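PDB 2QL8: putative redox protein from Lactobacillus casei, which belongs to the OsmC/Ohr family and probably carries out cysteine-based redox chemistry, such as the reduction of peroxides. Local coordinates for residues A[13-18]-A[27-32]; A[57-62]-A[120-125]; A[69-74]-A[111-116]; A[93-98]-A[130-135]. All coordinates share one frame; numbering follows the deposited sequence.

Contact 1 (A[13-18]-A[27-32]); sequences TTTAIN and YIPGGL. With EDO (1,2-ethanediol), chain D.
Ile17 lies over one face of the Tyr27 ring, its CB 4.2 Å from the ring centroid and displaced toward the rim, in a CH-pi contact. Farther out, Ile17 CG2 comes within 3.8 Å of Tyr27 OH. The two side chains run side by side because Tyr27 places CG between its own N and carbonyl carbon (chi1 64°), which folds the ring back over the isoleucine although its CB starts away from the strand. An alanine in place of Tyr27 would probably leave that flank of Ile17 bare and open a gap beside it. Beneath these groups the backbones form one antiparallel hydrogen-bonded pair: Ile17 N gives to Tyr27 O at 2.8 Å, and Tyr27 N returns a bond to Ile17 O at 2.9 Å. The pairing stops there, since Pro29 has no N-H for the next bond. Thr15 O, buried without a hydrogen-bond partner, instead meets Pro29 CD at 3.2 Å and the weakly polar Ile28 CA-H. Pro29 CG also touches Ile17 CD1 at 3.8 Å, and the small Ala16 leaves room for Ile28 CD1, 3.7 Å from its CB. Behind this first shell, Gly31 N bonds to Ile28 O, while Gly30 supplies the positive phi the bend requires; an ethanediol links Gly30 N to Gly31 O. Strand 13-18 also pairs antiparallel with a strand of the second subunit, carrying the sheet across the dimer interface. Pro29-Gly30 at the corner is the classic sequence of a type II beta turn, here following a single antiparallel bridge.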
loop_
_atom_site.group_PDB
_atom_site.type_symbol
_atom_site.label_atom_id
_atom_site.label_comp_id
_atom_site.label_asym_id
_atom_site.label_seq_id
_atom_site.Cartn_x
_atom_site.Cartn_y
_atom_site.Cartn_z
ATOM N N THR A 13 6.123 -14.035 3.192
ATOM C CA THR A 13 6.351 -12.816 3.963
ATOM C C THR A 13 7.429 -11.979 3.304
ATOM O O THR A 13 8.325 -12.502 2.628
ATOM C CB THR A 13 6.808 -13.097 5.426
ATOM O OG1 THR A 13 8.116 -13.687 5.428
ATOM C CG2 THR A 13 5.814 -13.995 6.170
ATOM N N THR A 14 7.336 -10.659 3.505
ATOM C CA THR A 14 8.355 -9.724 3.056
ATOM C C THR A 14 8.460 -8.619 4.102
ATOM O O THR A 14 7.652 -8.528 5.041
ATOM C CB THR A 14 8.018 -9.136 1.649
ATOM O OG1 THR A 14 9.133 -8.404 1.157
ATOM C CG2 THR A 14 6.776 -8.233 1.676
ATOM N N THR A 15 9.476 -7.786 3.935
ATOM C CA THR A 15 9.670 -6.627 4.791
ATOM C C THR A 15 10.055 -5.424 3.917
ATOM O O THR A 15 10.654 -5.589 2.846
ATOM C CB THR A 15 10.706 -6.848 5.934
ATOM O OG1 THR A 15 12.020 -6.877 5.355
ATOM C CG2 THR A 15 10.439 -8.096 6.752
ATOM N N ALA A 16 9.738 -4.233 4.429
ATOM C CA ALA A 16 10.071 -2.949 3.797
ATOM C C ALA A 16 10.584 -2.011 4.886
ATOM O O ALA A 16 10.036 -1.977 5.996
ATOM C CB ALA A 16 8.859 -2.340 3.133
ATOM N N ILE A 17 11.626 -1.240 4.564
ATOM C CA ILE A 17 12.215 -0.302 5.511
ATOM C C ILE A 17 12.270 1.109 4.923
ATOM O O ILE A 17 12.598 1.279 3.725
ATOM C CB ILE A 17 13.622 -0.773 5.944
ATOM C CG1 ILE A 17 13.541 -2.127 6.669
ATOM C CG2 ILE A 17 14.319 0.312 6.793
ATOM C CD1 ILE A 17 14.920 -2.794 7.031
ATOM N N ASN A 18 11.993 2.096 5.772
ATOM C CA ASN A 18 12.369 3.466 5.448
ATOM C C ASN A 18 13.038 4.043 6.703
ATOM O O ASN A 18 12.428 4.158 7.766
ATOM C CB ASN A 18 11.177 4.301 4.987
ATOM C CG ASN A 18 11.579 5.661 4.449
ATOM O OD1 ASN A 18 12.502 6.310 4.963
ATOM N ND2 ASN A 18 10.880 6.099 3.426
ATOM N N TYR A 27 13.066 0.712 0.897
ATOM C CA TYR A 27 13.527 -0.500 0.250
ATOM C C TYR A 27 13.054 -1.774 0.892
ATOM O O TYR A 27 12.731 -1.840 2.043
ATOM C CB TYR A 27 15.063 -0.519 0.177
ATOM C CG TYR A 27 15.753 -0.549 1.534
ATOM C CD1 TYR A 27 15.966 0.610 2.238
ATOM C CD2 TYR A 27 16.169 -1.746 2.101
ATOM C CE1 TYR A 27 16.614 0.578 3.481
ATOM C CE2 TYR A 27 16.782 -1.788 3.319
ATOM C CZ TYR A 27 17.017 -0.608 4.008
ATOM O OH TYR A 27 17.688 -0.671 5.236
ATOM N N ILE A 28 13.020 -2.787 0.047
ATOM C CA ILE A 28 12.832 -4.173 0.455
ATOM C C ILE A 28 14.238 -4.744 0.658
ATOM O O ILE A 28 15.030 -4.769 -0.280
ATOM C CB ILE A 28 12.128 -4.993 -0.666
ATOM C CG1 ILE A 28 10.798 -4.348 -1.109
ATOM C CG2 ILE A 28 11.934 -6.459 -0.259
ATOM C CD1 ILE A 28 9.802 -4.113 0.029
ATOM N N PRO A 29 14.555 -5.177 1.879
ATOM C CA PRO A 29 15.879 -5.801 2.086
ATOM C C PRO A 29 16.041 -6.967 1.116
ATOM O O PRO A 29 15.144 -7.821 1.026
ATOM C CB PRO A 29 15.806 -6.274 3.536
ATOM C CG PRO A 29 14.896 -5.297 4.194
ATOM C CD PRO A 29 13.822 -5.030 3.147
ATOM N N GLY A 30 17.161 -6.975 0.389
ATOM C CA GLY A 30 17.390 -8.006 -0.621
ATOM C C GLY A 30 16.704 -7.742 -1.950
ATOM O O GLY A 30 16.840 -8.542 -2.882
ATOM N N GLY A 31 15.939 -6.652 -2.046
ATOM C CA GLY A 31 15.102 -6.388 -3.208
ATOM C C GLY A 31 15.063 -4.929 -3.637
ATOM O O GLY A 31 16.063 -4.196 -3.523
ATOM N N LEU A 32 13.895 -4.511 -4.122
ATOM C CA LEU A 32 13.673 -3.200 -4.752
ATOM C C LEU A 32 13.930 -2.054 -3.780
ATOM O O LEU A 32 13.439 -2.065 -2.660
ATOM C CB LEU A 32 12.218 -3.109 -5.241
ATOM C CG LEU A 32 11.691 -1.800 -5.846
ATOM C CD1 LEU A 32 12.487 -1.463 -7.147
ATOM C CD2 LEU A 32 10.160 -1.819 -6.038
HETATM C C1 EDO D . 18.893 -3.628 0.154
HETATM O O1 EDO D . 18.856 -4.841 0.871
HETATM C C2 EDO D . 18.286 -3.846 -1.230
HETATM O O2 EDO D . 17.268 -2.867 -1.447
#

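Contact 2 (A[57-62]-A[120-125]); sequences STCLEA and RCPVSK. With BEZ (benzoic acid), chain C.
Cys59 and Cys121 each hold SG anti to the backbone N (chi1 -161° and 165°), which turns the sulfurs toward one another across the contact. They stand 3.4 Å apart, too far for a disulfide, and are consistent with the redox cysteine pair of OsmC/Ohr proteins. Cys121 also serves as N-cap: its SG accepts from Ser124 N at 3.4 Å. Pro122, suited to a first helical turn because it has no N-H to satisfy, sets CD 3.5 Å from Cys59 SG. Val123 CG2 and Cys59 CB meet at 3.8 Å, and Leu60 CD2 lies 3.7 Å from Cys121 CB, so apolar groups flank the two sulfurs. Nearby, Arg120 bends at chi3 (62°) and presents its guanidinium edge to a benzoic acid, with NE bonded to O2 and NH2 to O1, both at 2.9 Å. A methionine in place of Arg120 would probably cost the ligand both these bonds and leave Glu70 without one of its two salt-bridge mates, the other being Arg89 of the second subunit. Ala90 N of that subunit gives the ligand another bond. Leu60 continues from the helix 48-70 onto Val79 of strand 77-88 and Ile135 of strand 133-137, while Val123 brings helix 122-127 against Ser55 and Leu56.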
loop_
_atom_site.group_PDB
_atom_site.type_symbol
_atom_site.label_atom_id
_atom_site.label_comp_id
_atom_site.label_asym_id
_atom_site.label_seq_id
_atom_site.Cartn_x
_atom_site.Cartn_y
_atom_site.Cartn_z
ATOM N N SER A 57 -3.564 -1.520 -7.387
ATOM C CA SER A 57 -3.779 -1.818 -8.813
ATOM C C SER A 57 -3.245 -3.205 -9.162
ATOM O O SER A 57 -3.896 -3.974 -9.890
ATOM C CB SER A 57 -3.181 -0.701 -9.709
ATOM O OG SER A 57 -1.756 -0.622 -9.618
ATOM N N THR A 58 -2.046 -3.535 -8.658
ATOM C CA THR A 58 -1.434 -4.837 -8.936
ATOM C C THR A 58 -2.227 -5.966 -8.311
ATOM O O THR A 58 -2.427 -7.020 -8.951
ATOM C CB THR A 58 0.052 -4.842 -8.500
ATOM O OG1 THR A 58 0.744 -3.814 -9.225
ATOM C CG2 THR A 58 0.724 -6.185 -8.737
ATOM N N CYS A 59 -2.664 -5.758 -7.066
ATOM C CA CYS A 59 -3.420 -6.798 -6.382
ATOM C C CYS A 59 -4.794 -7.045 -7.045
ATOM O O CYS A 59 -5.208 -8.212 -7.277
ATOM C CB CYS A 59 -3.597 -6.469 -4.908
ATOM S SG CYS A 59 -4.010 -7.869 -3.873
ATOM N N LEU A 60 -5.473 -5.958 -7.392
ATOM C CA LEU A 60 -6.747 -6.073 -8.060
ATOM C C LEU A 60 -6.592 -6.780 -9.405
ATOM O O LEU A 60 -7.399 -7.650 -9.770
ATOM C CB LEU A 60 -7.419 -4.717 -8.240
ATOM C CG LEU A 60 -8.177 -4.157 -7.033
ATOM C CD1 LEU A 60 -8.467 -2.618 -7.234
ATOM C CD2 LEU A 60 -9.435 -4.965 -6.656
ATOM N N GLU A 61 -5.548 -6.393 -10.142
ATOM C CA GLU A 61 -5.294 -6.951 -11.462
ATOM C C GLU A 61 -4.993 -8.466 -11.358
ATOM O O GLU A 61 -5.483 -9.271 -12.169
ATOM C CB GLU A 61 -4.176 -6.176 -12.162
ATOM C CG GLU A 61 -3.823 -6.693 -13.594
ATOM C CD GLU A 61 -4.828 -6.310 -14.665
ATOM O OE1 GLU A 61 -5.992 -5.971 -14.333
ATOM O OE2 GLU A 61 -4.397 -6.386 -15.864
ATOM N N ALA A 62 -4.192 -8.860 -10.364
ATOM C CA ALA A 62 -3.888 -10.290 -10.114
ATOM C C ALA A 62 -5.151 -11.051 -9.771
ATOM O O ALA A 62 -5.375 -12.192 -10.217
ATOM C CB ALA A 62 -2.848 -10.464 -9.000
ATOM N N ARG A 120 -12.406 -10.341 -2.989
ATOM C CA ARG A 120 -11.292 -11.296 -2.897
ATOM C C ARG A 120 -9.905 -10.665 -2.750
ATOM O O ARG A 120 -9.020 -11.245 -2.146
ATOM C CB ARG A 120 -11.298 -12.246 -4.095
ATOM C CG ARG A 120 -12.435 -13.260 -4.037
ATOM C CD ARG A 120 -12.649 -14.029 -5.329
ATOM N NE ARG A 120 -11.491 -14.839 -5.706
ATOM C CZ ARG A 120 -11.537 -15.808 -6.632
ATOM N NH1 ARG A 120 -12.681 -16.092 -7.248
ATOM N NH2 ARG A 120 -10.474 -16.503 -6.950
ATOM N N CYS A 121 -9.717 -9.489 -3.325
ATOM C CA CYS A 121 -8.408 -8.850 -3.359
ATOM C C CYS A 121 -7.936 -8.494 -1.940
ATOM O O CYS A 121 -8.641 -7.775 -1.222
ATOM C CB CYS A 121 -8.504 -7.591 -4.217
ATOM S SG CYS A 121 -7.120 -6.418 -4.068
ATOM N N PRO A 122 -6.779 -9.052 -1.506
ATOM C CA PRO A 122 -6.317 -8.696 -0.143
ATOM C C PRO A 122 -6.213 -7.211 0.195
ATOM O O PRO A 122 -6.562 -6.822 1.306
ATOM C CB PRO A 122 -4.982 -9.426 -0.045
ATOM C CG PRO A 122 -5.200 -10.664 -0.912
ATOM C CD PRO A 122 -5.989 -10.175 -2.090
ATOM N N VAL A 123 -5.722 -6.411 -0.732
ATOM C CA VAL A 123 -5.529 -4.986 -0.410
ATOM C C VAL A 123 -6.909 -4.311 -0.316
ATOM O O VAL A 123 -7.152 -3.491 0.555
ATOM C CB VAL A 123 -4.559 -4.267 -1.377
ATOM C CG1 VAL A 123 -4.417 -2.765 -0.976
ATOM C CG2 VAL A 123 -3.168 -4.970 -1.408
ATOM N N SER A 124 -7.812 -4.692 -1.222
ATOM C CA SER A 124 -9.160 -4.199 -1.183
ATOM C C SER A 124 -9.820 -4.523 0.177
ATOM O O SER A 124 -10.470 -3.676 0.793
ATOM C CB SER A 124 -9.895 -4.774 -2.401
ATOM O OG SER A 124 -11.218 -4.312 -2.539
ATOM N N LYS A 125 -9.611 -5.757 0.656
ATOM C CA LYS A 125 -10.161 -6.141 1.940
ATOM C C LYS A 125 -9.580 -5.288 3.089
ATOM O O LYS A 125 -10.298 -4.927 4.021
ATOM C CB LYS A 125 -9.904 -7.621 2.213
ATOM C CG LYS A 125 -10.664 -8.567 1.353
ATOM C CD LYS A 125 -10.234 -10.017 1.853
ATOM C CE LYS A 125 -10.500 -11.041 0.960
ATOM N NZ LYS A 125 -10.216 -12.325 1.600
HETATM C C BEZ C . -7.890 -15.185 -5.259
HETATM O O1 BEZ C . -7.938 -16.437 -5.550
HETATM O O2 BEZ C . -8.756 -14.690 -4.648
HETATM C C1 BEZ C . -6.726 -14.307 -5.573
HETATM C C2 BEZ C . -5.801 -14.771 -6.524
HETATM C C3 BEZ C . -4.696 -13.978 -6.828
HETATM C C4 BEZ C . -4.532 -12.745 -6.181
HETATM C C5 BEZ C . -5.464 -12.304 -5.230
HETATM C C6 BEZ C . -6.561 -13.038 -4.917
#

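Contact 3 (A[69-74]-A[111-116]); sequences KEHGLP and KAFTNE. With EDO (1,2-ethanediol), chain E.
His71 projects toward Phe113 and Glu116 from the end of helix 48-70, and each part of its side chain finds a neighbour. CB stands 4.1 Å from Phe113 CZ, and CG is a little closer to the same atom. At the ring, CD2 approaches Phe113 CE1 to 3.7 Å; that carbon sits over the centre of one imidazole face, the two rings meeting obliquely at 45°. ND1 is hydrogen-bonded to an ethanediol oxygen, O1, at 2.8 Å. Last comes NE2, which donates to the syn lone pair of Glu116 OE2 at 3.1 Å; the bond is bent to 142°, and the oxygen lies 26° out of the imidazole plane. Leu73 touches the Phe113 edge, CD1 to CZ 3.8 Å, after Gly72 has ended the helix with positive phi in a Schellman motif. Water 1 donates to Glu70 OE1 and Glu116 OE1, which probably eases the approach of the two carboxylates, whose OE1 atoms are 4.5 Å apart. Glu70 is also salt-bridged to Arg120 and to Arg89 of the second subunit. Phe113 gives the imidazole an apolar neighbour over one face, whereas the Glu116 carboxylate beside NE2 would be expected to favour a protonated ring.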
loop_
_atom_site.group_PDB
_atom_site.type_symbol
_atom_site.label_atom_id
_atom_site.label_comp_id
_atom_site.label_asym_id
_atom_site.label_seq_id
_atom_site.Cartn_x
_atom_site.Cartn_y
_atom_site.Cartn_z
ATOM N N LYS A 69 -9.566 -16.500 -15.313
ATOM C CA LYS A 69 -9.145 -17.898 -15.549
ATOM C C LYS A 69 -10.172 -18.909 -15.033
ATOM O O LYS A 69 -10.443 -19.906 -15.688
ATOM C CB LYS A 69 -7.751 -18.210 -15.003
ATOM C CG LYS A 69 -6.644 -17.553 -15.788
ATOM C CD LYS A 69 -5.297 -17.860 -15.169
ATOM C CE LYS A 69 -4.198 -16.971 -15.763
ATOM N NZ LYS A 69 -3.263 -17.687 -16.656
ATOM N N GLU A 70 -10.773 -18.642 -13.884
ATOM C CA GLU A 70 -11.834 -19.491 -13.348
ATOM C C GLU A 70 -13.051 -19.543 -14.298
ATOM O O GLU A 70 -13.798 -20.535 -14.314
ATOM C CB GLU A 70 -12.290 -18.987 -11.957
ATOM C CG GLU A 70 -11.284 -19.294 -10.891
ATOM C CD GLU A 70 -11.535 -18.654 -9.536
ATOM O OE1 GLU A 70 -12.552 -17.992 -9.395
ATOM O OE2 GLU A 70 -10.711 -18.876 -8.604
ATOM N N HIS A 71 -13.259 -18.467 -15.056
ATOM C CA HIS A 71 -14.311 -18.374 -16.079
ATOM C C HIS A 71 -13.886 -18.837 -17.486
ATOM O O HIS A 71 -14.656 -18.740 -18.444
ATOM C CB HIS A 71 -14.828 -16.943 -16.112
ATOM C CG HIS A 71 -15.664 -16.593 -14.931
ATOM N ND1 HIS A 71 -17.040 -16.684 -14.922
ATOM C CD2 HIS A 71 -15.310 -16.119 -13.712
ATOM C CE1 HIS A 71 -17.493 -16.306 -13.735
ATOM N NE2 HIS A 71 -16.463 -15.964 -12.983
ATOM N N GLY A 72 -12.658 -19.329 -17.608
ATOM C CA GLY A 72 -12.142 -19.822 -18.890
ATOM C C GLY A 72 -11.781 -18.764 -19.917
ATOM O O GLY A 72 -11.759 -19.036 -21.118
ATOM N N LEU A 73 -11.496 -17.539 -19.452
ATOM C CA LEU A 73 -11.318 -16.378 -20.309
ATOM C C LEU A 73 -9.851 -15.963 -20.317
ATOM O O LEU A 73 -9.121 -16.143 -19.346
ATOM C CB LEU A 73 -12.194 -15.229 -19.858
ATOM C CG LEU A 73 -13.687 -15.441 -19.773
ATOM C CD1 LEU A 73 -14.328 -14.155 -19.307
ATOM C CD2 LEU A 73 -14.219 -15.909 -21.134
ATOM N N PRO A 74 -9.417 -15.389 -21.433
ATOM C CA PRO A 74 -8.075 -14.824 -21.488
ATOM C C PRO A 74 -8.024 -13.552 -20.636
ATOM O O PRO A 74 -9.049 -13.033 -20.208
ATOM C CB PRO A 74 -7.885 -14.527 -22.972
ATOM C CG PRO A 74 -9.269 -14.197 -23.443
ATOM C CD PRO A 74 -10.166 -15.163 -22.684
ATOM N N LYS A 111 -18.863 -5.789 -14.588
ATOM C CA LYS A 111 -19.364 -5.393 -13.263
ATOM C C LYS A 111 -19.354 -6.561 -12.288
ATOM O O LYS A 111 -18.927 -6.422 -11.146
ATOM C CB LYS A 111 -20.765 -4.782 -13.298
ATOM C CG LYS A 111 -20.840 -3.462 -14.022
ATOM C CD LYS A 111 -22.162 -2.766 -13.786
ATOM C CE LYS A 111 -23.293 -3.353 -14.580
ATOM N NZ LYS A 111 -24.620 -2.815 -14.128
ATOM N N ALA A 112 -19.796 -7.733 -12.729
ATOM C CA ALA A 112 -19.807 -8.925 -11.907
ATOM C C ALA A 112 -18.380 -9.271 -11.492
ATOM O O ALA A 112 -18.135 -9.621 -10.331
ATOM C CB ALA A 112 -20.473 -10.079 -12.662
ATOM N N PHE A 113 -17.446 -9.198 -12.439
ATOM C CA PHE A 113 -16.034 -9.524 -12.122
ATOM C C PHE A 113 -15.495 -8.502 -11.128
ATOM O O PHE A 113 -14.679 -8.850 -10.272
ATOM C CB PHE A 113 -15.167 -9.542 -13.383
ATOM C CG PHE A 113 -15.372 -10.735 -14.269
ATOM C CD1 PHE A 113 -16.329 -11.708 -14.032
ATOM C CD2 PHE A 113 -14.548 -10.867 -15.375
ATOM C CE1 PHE A 113 -16.441 -12.789 -14.918
ATOM C CE2 PHE A 113 -14.671 -11.960 -16.262
ATOM C CZ PHE A 113 -15.596 -12.915 -15.999
ATOM N N THR A 114 -15.901 -7.241 -11.268
ATOM C CA THR A 114 -15.439 -6.173 -10.337
ATOM C C THR A 114 -15.919 -6.468 -8.926
ATOM O O THR A 114 -15.153 -6.344 -7.973
ATOM C CB THR A 114 -15.849 -4.753 -10.819
ATOM O OG1 THR A 114 -15.380 -4.538 -12.155
ATOM C CG2 THR A 114 -15.306 -3.666 -9.908
ATOM N N ASN A 115 -17.183 -6.862 -8.784
ATOM C CA ASN A 115 -17.719 -7.252 -7.495
ATOM C C ASN A 115 -16.931 -8.433 -6.909
ATOM O O ASN A 115 -16.663 -8.453 -5.681
ATOM C CB ASN A 115 -19.220 -7.581 -7.554
ATOM C CG ASN A 115 -20.079 -6.389 -7.911
ATOM O OD1 ASN A 115 -19.690 -5.235 -7.731
ATOM N ND2 ASN A 115 -21.298 -6.667 -8.405
ATOM N N GLU A 116 -16.613 -9.423 -7.754
ATOM C CA GLU A 116 -15.872 -10.614 -7.332
ATOM C C GLU A 116 -14.511 -10.203 -6.769
ATOM O O GLU A 116 -14.097 -10.663 -5.712
ATOM C CB GLU A 116 -15.624 -11.612 -8.491
ATOM C CG GLU A 116 -16.785 -12.598 -8.816
ATOM C CD GLU A 116 -16.311 -13.777 -9.651
ATOM O OE1 GLU A 116 -15.518 -14.635 -9.156
ATOM O OE2 GLU A 116 -16.701 -13.806 -10.830
HETATM C C1 EDO E . -18.355 -14.832 -17.991
HETATM O O1 EDO E . -18.163 -16.086 -17.368
HETATM C C2 EDO E . -19.720 -14.813 -18.601
HETATM O O2 EDO E . -19.734 -15.805 -19.637
HETATM O O HOH W 1 -14.838 -16.987 -10.444
#

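Contact 4 (A[93-98]-A[130-135]); sequences QFLVHA and SGNYTI. With EDO (1,2-ethanediol), chain K.
Strand 93-98 and strand 133-135 run parallel, 11° apart, and pair Val96 with Tyr133, His97 with Thr134 and Ala98 with Ile135. Val96 takes part through both its backbone groups, N giving to Asn132 O at 2.9 Å and O accepting from Thr134 N at 3.0 Å; Ala98 N then donates to Thr134 O. Just before the pairing begins, the Asn132 amide bridges two acceptors. Its ND2 bonds almost straight (177°) to Gln93 OE1 at 2.9 Å, and also to Phe94 O at 2.9 Å. Gln93 OE1 lies in the Asn132 amide plane, yet ND2 stands above the carbonyl planes of both acceptors. An asparagine suits this place because its short amide can serve a side chain and a backbone carbonyl together, while OD1 is held by Arg6 of the second subunit. The parallel neighbours are joined through helices 107-120 and 122-127, a beta-alpha-beta crossover. On the sheet face bearing His97 and Thr134, His97 ND1 and Thr134 OG1 are hydrogen-bonded at 2.7 Å. His97 reaches the threonine with CG anti to its N (chi1 -177°), and its NE2 is fixed by Glu136. Water 2 links Thr134 OG1 to Val96 O. The other face is mainly apolar: Val96 CG1 rests 3.8 Å from Tyr133 CD1, and Ala98 CB 3.9 Å from Ile135 CG1. Leu56 of helix 48-70 packs on Val96 and Tyr133, and Leu60 on Ala98, whose small methyl leaves room for it; Tyr133 OH bonds to Ser124 OG.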
loop_
_atom_site.group_PDB
_atom_site.type_symbol
_atom_site.label_atom_id
_atom_site.label_comp_id
_atom_site.label_asym_id
_atom_site.label_seq_id
_atom_site.Cartn_x
_atom_site.Cartn_y
_atom_site.Cartn_z
ATOM N N GLN A 93 -5.381 12.564 5.509
ATOM C CA GLN A 93 -5.924 11.273 5.074
ATOM C C GLN A 93 -5.567 11.019 3.621
ATOM O O GLN A 93 -5.218 11.950 2.894
ATOM C CB GLN A 93 -7.432 11.230 5.210
ATOM C CG GLN A 93 -7.975 11.425 6.588
ATOM C CD GLN A 93 -9.464 11.306 6.614
ATOM O OE1 GLN A 93 -10.000 10.207 6.473
ATOM N NE2 GLN A 93 -10.158 12.429 6.771
ATOM N N PHE A 94 -5.674 9.741 3.211
ATOM C CA PHE A 94 -5.669 9.366 1.809
ATOM C C PHE A 94 -7.077 8.894 1.419
ATOM O O PHE A 94 -7.771 8.210 2.202
ATOM C CB PHE A 94 -4.703 8.217 1.513
ATOM C CG PHE A 94 -3.246 8.539 1.646
ATOM C CD1 PHE A 94 -2.758 9.823 1.914
ATOM C CD2 PHE A 94 -2.327 7.523 1.512
ATOM C CE1 PHE A 94 -1.411 10.043 2.022
ATOM C CE2 PHE A 94 -0.957 7.763 1.663
ATOM C CZ PHE A 94 -0.526 9.032 1.935
ATOM N N LEU A 95 -7.463 9.241 0.192
ATOM C CA LEU A 95 -8.657 8.674 -0.464
ATOM C C LEU A 95 -8.186 7.791 -1.599
ATOM O O LEU A 95 -7.201 8.096 -2.259
ATOM C CB LEU A 95 -9.551 9.779 -1.052
ATOM C CG LEU A 95 -10.029 10.866 -0.074
ATOM C CD1 LEU A 95 -10.748 11.958 -0.908
ATOM C CD2 LEU A 95 -10.894 10.373 1.075
ATOM N N VAL A 96 -8.895 6.679 -1.821
ATOM C CA VAL A 96 -8.499 5.707 -2.821
ATOM C C VAL A 96 -9.715 5.332 -3.693
ATOM O O VAL A 96 -10.802 5.010 -3.174
ATOM C CB VAL A 96 -7.981 4.409 -2.154
ATOM C CG1 VAL A 96 -7.566 3.373 -3.231
ATOM C CG2 VAL A 96 -6.829 4.723 -1.137
ATOM N N HIS A 97 -9.539 5.450 -4.998
ATOM C CA HIS A 97 -10.610 5.118 -5.949
ATOM C C HIS A 97 -10.072 4.209 -7.049
ATOM O O HIS A 97 -9.151 4.608 -7.789
ATOM C CB HIS A 97 -11.221 6.382 -6.575
ATOM C CG HIS A 97 -12.360 6.054 -7.488
ATOM N ND1 HIS A 97 -13.564 5.572 -7.019
ATOM C CD2 HIS A 97 -12.466 6.123 -8.836
ATOM C CE1 HIS A 97 -14.374 5.371 -8.053
ATOM N NE2 HIS A 97 -13.724 5.678 -9.160
ATOM N N ALA A 98 -10.629 2.986 -7.155
ATOM C CA ALA A 98 -10.167 2.041 -8.155
ATOM C C ALA A 98 -11.189 1.992 -9.312
ATOM O O ALA A 98 -12.402 2.057 -9.088
ATOM C CB ALA A 98 -10.004 0.631 -7.549
ATOM N N SER A 130 -12.314 1.426 5.787
ATOM C CA SER A 130 -11.605 2.700 5.961
ATOM C C SER A 130 -12.521 3.917 5.821
ATOM O O SER A 130 -12.157 5.026 6.245
ATOM C CB SER A 130 -10.487 2.862 4.948
ATOM O OG SER A 130 -10.973 3.015 3.620
ATOM N N GLY A 131 -13.659 3.749 5.138
ATOM C CA GLY A 131 -14.502 4.889 4.767
ATOM C C GLY A 131 -13.988 5.721 3.615
ATOM O O GLY A 131 -14.642 6.705 3.249
ATOM N N ASN A 132 -12.817 5.366 3.062
ATOM C CA ASN A 132 -12.074 6.203 2.121
ATOM C C ASN A 132 -11.815 5.539 0.764
ATOM O O ASN A 132 -11.130 6.073 -0.077
ATOM C CB ASN A 132 -10.725 6.652 2.741
ATOM C CG ASN A 132 -10.901 7.687 3.833
ATOM O OD1 ASN A 132 -12.013 7.876 4.367
ATOM N ND2 ASN A 132 -9.801 8.303 4.232
ATOM N N TYR A 133 -12.380 4.353 0.561
ATOM C CA TYR A 133 -12.110 3.542 -0.616
ATOM C C TYR A 133 -13.389 3.250 -1.375
ATOM O O TYR A 133 -14.349 2.745 -0.800
ATOM C CB TYR A 133 -11.485 2.222 -0.144
ATOM C CG TYR A 133 -11.304 1.164 -1.222
ATOM C CD1 TYR A 133 -10.765 1.451 -2.459
ATOM C CD2 TYR A 133 -11.632 -0.151 -0.939
ATOM C CE1 TYR A 133 -10.589 0.447 -3.422
ATOM C CE2 TYR A 133 -11.488 -1.129 -1.874
ATOM C CZ TYR A 133 -10.977 -0.849 -3.111
ATOM O OH TYR A 133 -10.801 -1.866 -4.044
ATOM N N THR A 134 -13.324 3.528 -2.667
ATOM C CA THR A 134 -14.399 3.234 -3.623
ATOM C C THR A 134 -13.840 2.521 -4.844
ATOM O O THR A 134 -12.660 2.653 -5.184
ATOM C CB THR A 134 -15.130 4.556 -4.030
ATOM O OG1 THR A 134 -14.172 5.535 -4.430
ATOM C CG2 THR A 134 -15.944 5.087 -2.860
ATOM N N ILE A 135 -14.727 1.783 -5.535
ATOM C CA ILE A 135 -14.358 1.025 -6.701
ATOM C C ILE A 135 -15.516 1.089 -7.702
ATOM O O ILE A 135 -16.683 1.051 -7.294
ATOM C CB ILE A 135 -13.946 -0.453 -6.335
ATOM C CG1 ILE A 135 -13.444 -1.201 -7.555
ATOM C CG2 ILE A 135 -15.061 -1.187 -5.619
ATOM C CD1 ILE A 135 -12.716 -2.511 -7.226
HETATM C C1 EDO K . -13.650 13.695 7.138
HETATM O O1 EDO K . -13.014 12.611 6.484
HETATM C C2 EDO K . -14.430 13.061 8.246
HETATM O O2 EDO K . -14.274 11.657 8.060
HETATM O O HOH W 2 -12.924 7.096 -2.425
#

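Contact 1 closes first along the chain and stands apart, its centre about 20 Å from that of contact 2 and about 32 Å from that of contact 3. The other three interlock: contact 3 is nested inside the loop closed by contact 2, and contact 4 crosses both. Contacts 2 and 3 share helix 48-70, with centres about 14 Å apart, and the Arg120-Glu70 salt bridge joins them. Contact 2 meets contact 4 through Leu60 and the Ser124-Tyr133 pair, while Thr114 on Ile135 joins contacts 3 and 4. All four contacts reach the second subunit, which places the cysteine pair and benzoic acid pocket of contact 2 within a dimeric framework.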